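Local coordinates for SWD1-like protein (Myceliophthora thermophila, PDB 6E29) that probably serves, through this WD-repeat beta-propeller domain, as a scaffolding subunit of the COMPASS complex, a histone H3 lysine methyltransferase, at residues L231-D236 and L272-V277; I238-I243 and E262-D267. One frame throughout, in Å; residues are numbered along the deposited sequence.

Both contacts involve the blade of the beta-propeller made of strands 218-223, 229-234, 239-243 and 261-265: contact 2 lies within it, and contact 1 joins it to the next. Contact 2 pairs the two outer strands of that blade, 239-243 and 261-265, edge to edge, while contact 1 sets its second strand against the innermost strand, 274-279, of the next blade. Their centres lie about 10 Å apart, and that of contact 1 is the nearer to the middle of the chain, about 12 Å against 17 Å. Ile239 ties them together: its CG1 packs 3.5 Å from Trp274 CD1 and its CD1 3.6 Å from Val277 CG1. Within the sheet, Val232 N lies 2.8 Å from Arg240 O, a probable hydrogen bond.

Contact 1. Residues L231-D236 and L272-V277; sequences LVNAQD and LSWNHV
Trp274 meets Asn233 twice, by its backbone and by its CB. At its backbone N, a water accepts from Trp274 and donates to Ala234 O. Trp274 O then receives a nearly straight hydrogen bond from Asn233 ND2 (3.1 Å, 171° at the hydrogen). The oxygen lies in the plane of the Asn233 amide, yet the donor stands well above the carbonyl plane of Trp274. Asn233 OD1 rests 3.7 Å from Trp274 CB, near the ring plane at its edge; the indole itself runs on toward Arg237, whose carbonyl takes the NE1 hydrogen. At Asn275 the chain turns a corner, and its carbonyl O accepts from a second water, which in turn accepts from Asn233 ND2 at 2.9 Å. Past His276, at Val277 the contact becomes apolar: CG2 lies 3.8 Å from Leu231 CG and 3.9 Å from Asn233 CB. With CG swung anti to the backbone N (chi1 -170°), Asn233 carries its amide toward the neighbouring blade. Both ND2 hydrogens thus have acceptors, one a carbonyl and one a water, so this buried amide is held in place and joins adjacent propeller blades that share no direct backbone bond here.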
loop_
_atom_site.group_PDB
_atom_site.type_symbol
_atom_site.label_atom_id
_atom_site.label_comp_id
_atom_site.label_asym_id
_atom_site.label_seq_id
_atom_site.Cartn_x
_atom_site.Cartn_y
_atom_site.Cartn_z
ATOM N N LEU B 231 -8.706 -3.570 -3.416
ATOM C CA LEU B 231 -7.983 -4.832 -3.435
ATOM C C LEU B 231 -7.323 -5.023 -2.087
ATOM O O LEU B 231 -6.698 -4.104 -1.552
ATOM C CB LEU B 231 -6.930 -4.770 -4.565
ATOM C CG LEU B 231 -5.882 -5.863 -4.722
ATOM C CD1 LEU B 231 -6.614 -7.134 -5.067
ATOM C CD2 LEU B 231 -4.945 -5.422 -5.901
ATOM N N VAL B 232 -7.445 -6.224 -1.545
ATOM C CA VAL B 232 -7.027 -6.511 -0.182
ATOM C C VAL B 232 -6.202 -7.800 -0.184
ATOM O O VAL B 232 -6.664 -8.811 -0.682
ATOM C CB VAL B 232 -8.209 -6.704 0.771
ATOM C CG1 VAL B 232 -7.660 -6.976 2.203
ATOM C CG2 VAL B 232 -9.166 -5.497 0.751
ATOM N N ASN B 233 -4.974 -7.746 0.315
ATOM C CA ASN B 233 -4.197 -8.962 0.535
ATOM C C ASN B 233 -4.159 -9.212 2.034
ATOM O O ASN B 233 -3.875 -8.288 2.812
ATOM C CB ASN B 233 -2.767 -8.868 -0.000
ATOM C CG ASN B 233 -2.047 -10.225 0.027
ATOM O OD1 ASN B 233 -2.689 -11.279 -0.059
ATOM N ND2 ASN B 233 -0.736 -10.200 0.167
ATOM N N ALA B 234 -4.371 -10.452 2.424
ATOM C CA ALA B 234 -4.373 -10.814 3.835
ATOM C C ALA B 234 -3.769 -12.195 3.996
ATOM O O ALA B 234 -3.663 -12.971 3.046
ATOM C CB ALA B 234 -5.802 -10.761 4.416
ATOM N N GLN B 235 -3.409 -12.523 5.219
ATOM C CA GLN B 235 -2.606 -13.705 5.448
ATOM C C GLN B 235 -3.419 -14.994 5.465
ATOM O O GLN B 235 -2.928 -15.998 5.964
ATOM C CB GLN B 235 -1.858 -13.561 6.769
ATOM C CG GLN B 235 -0.660 -12.599 6.678
ATOM C CD GLN B 235 0.227 -12.726 7.931
ATOM O OE1 GLN B 235 -0.230 -13.202 8.983
ATOM N NE2 GLN B 235 1.494 -12.329 7.815
ATOM N N ASP B 236 -4.649 -14.993 4.968
ATOM C CA ASP B 236 -5.417 -16.224 4.914
ATOM C C ASP B 236 -5.418 -16.825 3.511
ATOM O O ASP B 236 -6.287 -17.626 3.200
ATOM C CB ASP B 236 -6.850 -16.029 5.468
ATOM C CG ASP B 236 -7.688 -14.983 4.696
ATOM O OD1 ASP B 236 -7.167 -14.396 3.725
ATOM O OD2 ASP B 236 -8.873 -14.768 5.079
ATOM N N LEU B 272 -1.327 -21.685 -1.904
ATOM C CA LEU B 272 -0.325 -20.631 -2.053
ATOM C C LEU B 272 -0.684 -19.415 -1.215
ATOM O O LEU B 272 -1.858 -19.055 -1.114
ATOM C CB LEU B 272 -0.205 -20.194 -3.517
ATOM C CG LEU B 272 0.113 -21.350 -4.493
ATOM C CD1 LEU B 272 0.160 -20.882 -5.942
ATOM C CD2 LEU B 272 1.394 -22.063 -4.091
ATOM N N SER B 273 0.337 -18.794 -0.620
ATOM C CA SER B 273 0.211 -17.496 0.025
ATOM C C SER B 273 0.795 -16.428 -0.884
ATOM O O SER B 273 1.696 -16.692 -1.682
ATOM C CB SER B 273 0.912 -17.460 1.390
ATOM O OG SER B 273 0.351 -18.406 2.262
ATOM N N TRP B 274 0.222 -15.224 -0.799
ATOM C CA TRP B 274 0.508 -14.135 -1.727
ATOM C C TRP B 274 1.346 -13.066 -1.050
ATOM O O TRP B 274 1.114 -12.706 0.104
ATOM C CB TRP B 274 -0.785 -13.531 -2.275
ATOM C CG TRP B 274 -1.683 -14.599 -2.713
ATOM C CD1 TRP B 274 -2.807 -15.006 -2.105
ATOM C CD2 TRP B 274 -1.512 -15.445 -3.872
ATOM N NE1 TRP B 274 -3.373 -16.060 -2.789
ATOM C CE2 TRP B 274 -2.602 -16.350 -3.881
ATOM C CE3 TRP B 274 -0.578 -15.486 -4.919
ATOM C CZ2 TRP B 274 -2.787 -17.299 -4.885
ATOM C CZ3 TRP B 274 -0.756 -16.464 -5.944
ATOM C CH2 TRP B 274 -1.848 -17.353 -5.906
ATOM N N ASN B 275 2.381 -12.635 -1.740
ATOM C CA ASN B 275 3.328 -11.739 -1.117
ATOM C C ASN B 275 2.864 -10.284 -1.279
ATOM O O ASN B 275 2.641 -9.579 -0.290
ATOM C CB ASN B 275 4.686 -11.984 -1.750
ATOM C CG ASN B 275 5.779 -11.587 -0.890
ATOM O OD1 ASN B 275 5.593 -10.778 0.016
ATOM N ND2 ASN B 275 6.956 -12.100 -1.171
ATOM N N HIS B 276 2.685 -9.836 -2.524
ATOM C CA HIS B 276 2.181 -8.508 -2.820
ATOM C C HIS B 276 1.179 -8.616 -3.959
ATOM O O HIS B 276 1.193 -9.576 -4.728
ATOM C CB HIS B 276 3.353 -7.551 -3.151
ATOM C CG HIS B 276 4.077 -7.089 -1.929
ATOM N ND1 HIS B 276 5.254 -7.648 -1.481
ATOM C CD2 HIS B 276 3.711 -6.185 -0.989
ATOM C CE1 HIS B 276 5.610 -7.073 -0.343
ATOM N NE2 HIS B 276 4.684 -6.192 -0.013
ATOM N N VAL B 277 0.303 -7.613 -4.067
ATOM C CA VAL B 277 -0.729 -7.612 -5.091
ATOM C C VAL B 277 -0.801 -6.219 -5.689
ATOM O O VAL B 277 -0.375 -5.244 -5.065
ATOM C CB VAL B 277 -2.110 -7.978 -4.538
ATOM C CG1 VAL B 277 -2.028 -9.478 -4.007
ATOM C CG2 VAL B 277 -2.514 -6.981 -3.375
HETATM O O HOH W 1 0.669 -7.660 0.679
HETATM O O HOH W 2 -1.848 -14.413 1.232
#

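Contact 2. Residues I238-I243 and E262-D267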
loop_
_atom_site.group_PDB
_atom_site.type_symbol
_atom_site.label_atom_id
_atom_site.label_comp_id
_atom_site.label_asym_id
_atom_site.label_seq_id
_atom_site.Cartn_x
_atom_site.Cartn_y
_atom_site.Cartn_z
ATOM N N ILE B 238 -6.034 -15.667 0.636
ATOM C CA ILE B 238 -7.105 -15.266 -0.255
ATOM C C ILE B 238 -6.941 -13.796 -0.576
ATOM O O ILE B 238 -6.795 -12.982 0.334
ATOM C CB ILE B 238 -8.480 -15.529 0.367
ATOM C CG1 ILE B 238 -8.608 -17.032 0.617
ATOM C CG2 ILE B 238 -9.567 -15.045 -0.570
ATOM C CD1 ILE B 238 -9.853 -17.394 1.451
ATOM N N ILE B 239 -6.962 -13.464 -1.866
ATOM C CA ILE B 239 -6.982 -12.085 -2.336
ATOM C C ILE B 239 -8.434 -11.715 -2.600
ATOM O O ILE B 239 -9.226 -12.554 -3.064
ATOM C CB ILE B 239 -6.109 -11.913 -3.591
ATOM C CG1 ILE B 239 -4.677 -12.338 -3.300
ATOM C CG2 ILE B 239 -6.118 -10.412 -4.032
ATOM C CD1 ILE B 239 -3.796 -12.581 -4.620
ATOM N N ARG B 240 -8.810 -10.481 -2.250
ATOM C CA ARG B 240 -10.210 -10.077 -2.350
ATOM C C ARG B 240 -10.309 -8.700 -2.957
ATOM O O ARG B 240 -9.479 -7.837 -2.653
ATOM C CB ARG B 240 -10.874 -9.996 -0.977
ATOM C CG ARG B 240 -10.917 -11.416 -0.313
ATOM C CD ARG B 240 -11.402 -11.273 1.130
ATOM N NE ARG B 240 -11.535 -12.547 1.848
ATOM C CZ ARG B 240 -10.574 -13.129 2.553
ATOM N NH1 ARG B 240 -9.353 -12.581 2.654
ATOM N NH2 ARG B 240 -10.837 -14.285 3.172
ATOM N N THR B 241 -11.335 -8.503 -3.777
ATOM C CA THR B 241 -11.726 -7.181 -4.239
ATOM C C THR B 241 -13.098 -6.856 -3.675
ATOM O O THR B 241 -13.945 -7.741 -3.503
ATOM C CB THR B 241 -11.743 -7.089 -5.749
ATOM O OG1 THR B 241 -12.540 -8.159 -6.298
ATOM C CG2 THR B 241 -10.274 -7.175 -6.276
ATOM N N PHE B 242 -13.304 -5.588 -3.377
ATOM C CA PHE B 242 -14.575 -5.122 -2.842
ATOM C C PHE B 242 -15.028 -3.885 -3.582
ATOM O O PHE B 242 -14.207 -3.098 -4.069
ATOM C CB PHE B 242 -14.507 -4.746 -1.372
ATOM C CG PHE B 242 -14.108 -5.848 -0.483
ATOM C CD1 PHE B 242 -15.054 -6.533 0.281
ATOM C CD2 PHE B 242 -12.757 -6.175 -0.374
ATOM C CE1 PHE B 242 -14.641 -7.583 1.100
ATOM C CE2 PHE B 242 -12.353 -7.192 0.415
ATOM C CZ PHE B 242 -13.310 -7.900 1.182
ATOM N N ILE B 243 -16.355 -3.693 -3.581
ATOM C CA ILE B 243 -17.007 -2.519 -4.170
ATOM C C ILE B 243 -17.082 -1.437 -3.104
ATOM O O ILE B 243 -17.718 -1.639 -2.077
ATOM C CB ILE B 243 -18.413 -2.871 -4.674
ATOM C CG1 ILE B 243 -18.350 -4.110 -5.577
ATOM C CG2 ILE B 243 -19.006 -1.694 -5.408
ATOM C CD1 ILE B 243 -17.348 -3.968 -6.718
ATOM N N GLU B 262 -16.481 -8.513 -4.112
ATOM C CA GLU B 262 -16.603 -8.719 -5.550
ATOM C C GLU B 262 -16.061 -10.091 -5.959
ATOM O O GLU B 262 -16.827 -10.964 -6.363
ATOM C CB GLU B 262 -15.876 -7.610 -6.305
ATOM C CG GLU B 262 -16.107 -7.758 -7.829
ATOM C CD GLU B 262 -15.248 -6.818 -8.658
ATOM O OE1 GLU B 262 -15.801 -6.069 -9.521
ATOM O OE2 GLU B 262 -14.024 -6.857 -8.418
ATOM N N HIS B 263 -14.752 -10.299 -5.861
ATOM C CA HIS B 263 -14.126 -11.575 -6.185
ATOM C C HIS B 263 -13.175 -12.010 -5.079
ATOM O O HIS B 263 -12.558 -11.182 -4.403
ATOM C CB HIS B 263 -13.313 -11.515 -7.496
ATOM C CG HIS B 263 -14.146 -11.337 -8.720
ATOM N ND1 HIS B 263 -15.157 -12.197 -9.068
ATOM C CD2 HIS B 263 -14.149 -10.356 -9.651
ATOM C CE1 HIS B 263 -15.731 -11.775 -10.180
ATOM N NE2 HIS B 263 -15.135 -10.660 -10.555
ATOM N N LYS B 264 -13.017 -13.328 -4.951
ATOM C CA LYS B 264 -11.939 -13.965 -4.192
ATOM C C LYS B 264 -10.983 -14.588 -5.196
ATOM O O LYS B 264 -11.430 -15.275 -6.126
ATOM C CB LYS B 264 -12.457 -15.082 -3.282
ATOM C CG LYS B 264 -13.075 -14.646 -1.970
ATOM C CD LYS B 264 -13.614 -15.818 -1.206
ATOM C CE LYS B 264 -14.682 -16.532 -1.998
ATOM N NZ LYS B 264 -15.146 -17.728 -1.214
ATOM N N PHE B 265 -9.686 -14.409 -4.990
ATOM C CA PHE B 265 -8.690 -15.035 -5.860
ATOM C C PHE B 265 -7.769 -15.872 -4.992
ATOM O O PHE B 265 -7.256 -15.379 -3.980
ATOM C CB PHE B 265 -7.866 -14.008 -6.624
ATOM C CG PHE B 265 -8.670 -13.013 -7.373
ATOM C CD1 PHE B 265 -9.144 -13.304 -8.633
ATOM C CD2 PHE B 265 -8.949 -11.754 -6.814
ATOM C CE1 PHE B 265 -9.898 -12.359 -9.334
ATOM C CE2 PHE B 265 -9.686 -10.817 -7.524
ATOM C CZ PHE B 265 -10.135 -11.127 -8.801
ATOM N N GLN B 266 -7.571 -17.143 -5.365
ATOM C CA GLN B 266 -6.846 -18.039 -4.470
ATOM C C GLN B 266 -6.406 -19.260 -5.265
ATOM O O GLN B 266 -6.830 -19.465 -6.403
ATOM C CB GLN B 266 -7.697 -18.481 -3.273
ATOM C CG GLN B 266 -8.893 -19.283 -3.655
ATOM C CD GLN B 266 -9.785 -19.527 -2.482
ATOM O OE1 GLN B 266 -9.322 -19.901 -1.390
ATOM N NE2 GLN B 266 -11.078 -19.285 -2.672
ATOM N N ASP B 267 -5.534 -20.060 -4.657
ATOM C CA ASP B 267 -5.109 -21.340 -5.235
ATOM C C ASP B 267 -5.293 -22.414 -4.163
ATOM O O ASP B 267 -4.409 -22.615 -3.325
ATOM C CB ASP B 267 -3.659 -21.280 -5.742
ATOM C CG ASP B 267 -3.295 -22.474 -6.664
ATOM O OD1 ASP B 267 -2.658 -22.297 -7.736
ATOM O OD2 ASP B 267 -3.688 -23.591 -6.325
#
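Thr241 OG1 sits between Glu262 and His263, donating to Glu262 OE2 at 2.9 Å and accepting from His263 N at 3.1 Å, the latter bent to 141°. Glu262 OE2 receives the hydroxyl on its anti lone pair. A chi1 of 52° places OG1 between the backbone N and carbonyl carbon, within reach of both partners, and leaves CG2 at the edge of the Phe265 ring, in its plane, 3.9 Å from CE2. The backbones close the same place: Glu262 N gives its hydrogen to Thr241 O (2.7 Å), and Thr241 N gives its own to His263 O. Two residues therefore face one, a classic beta bulge in the antiparallel pairing of the blade's outer two strands. Further along, Ile239 and Phe265 form a hydrogen-bonded pair, with Ile239 N to Phe265 O at 2.9 Å, and their side chains cross at about a right angle. Lys264 and Arg240 share the opposite face; Ile238 CG2 packs against Lys264 CG at 3.8 Å and covers the centre of one face of the Arg240 guanidinium, which Asp236 holds by a salt bridge. Farther out, Arg301 probably helps position the bulge residues, its guanidinium salt-bridged to Glu262 OE1 and its carbonyl bonded to His263 NE2.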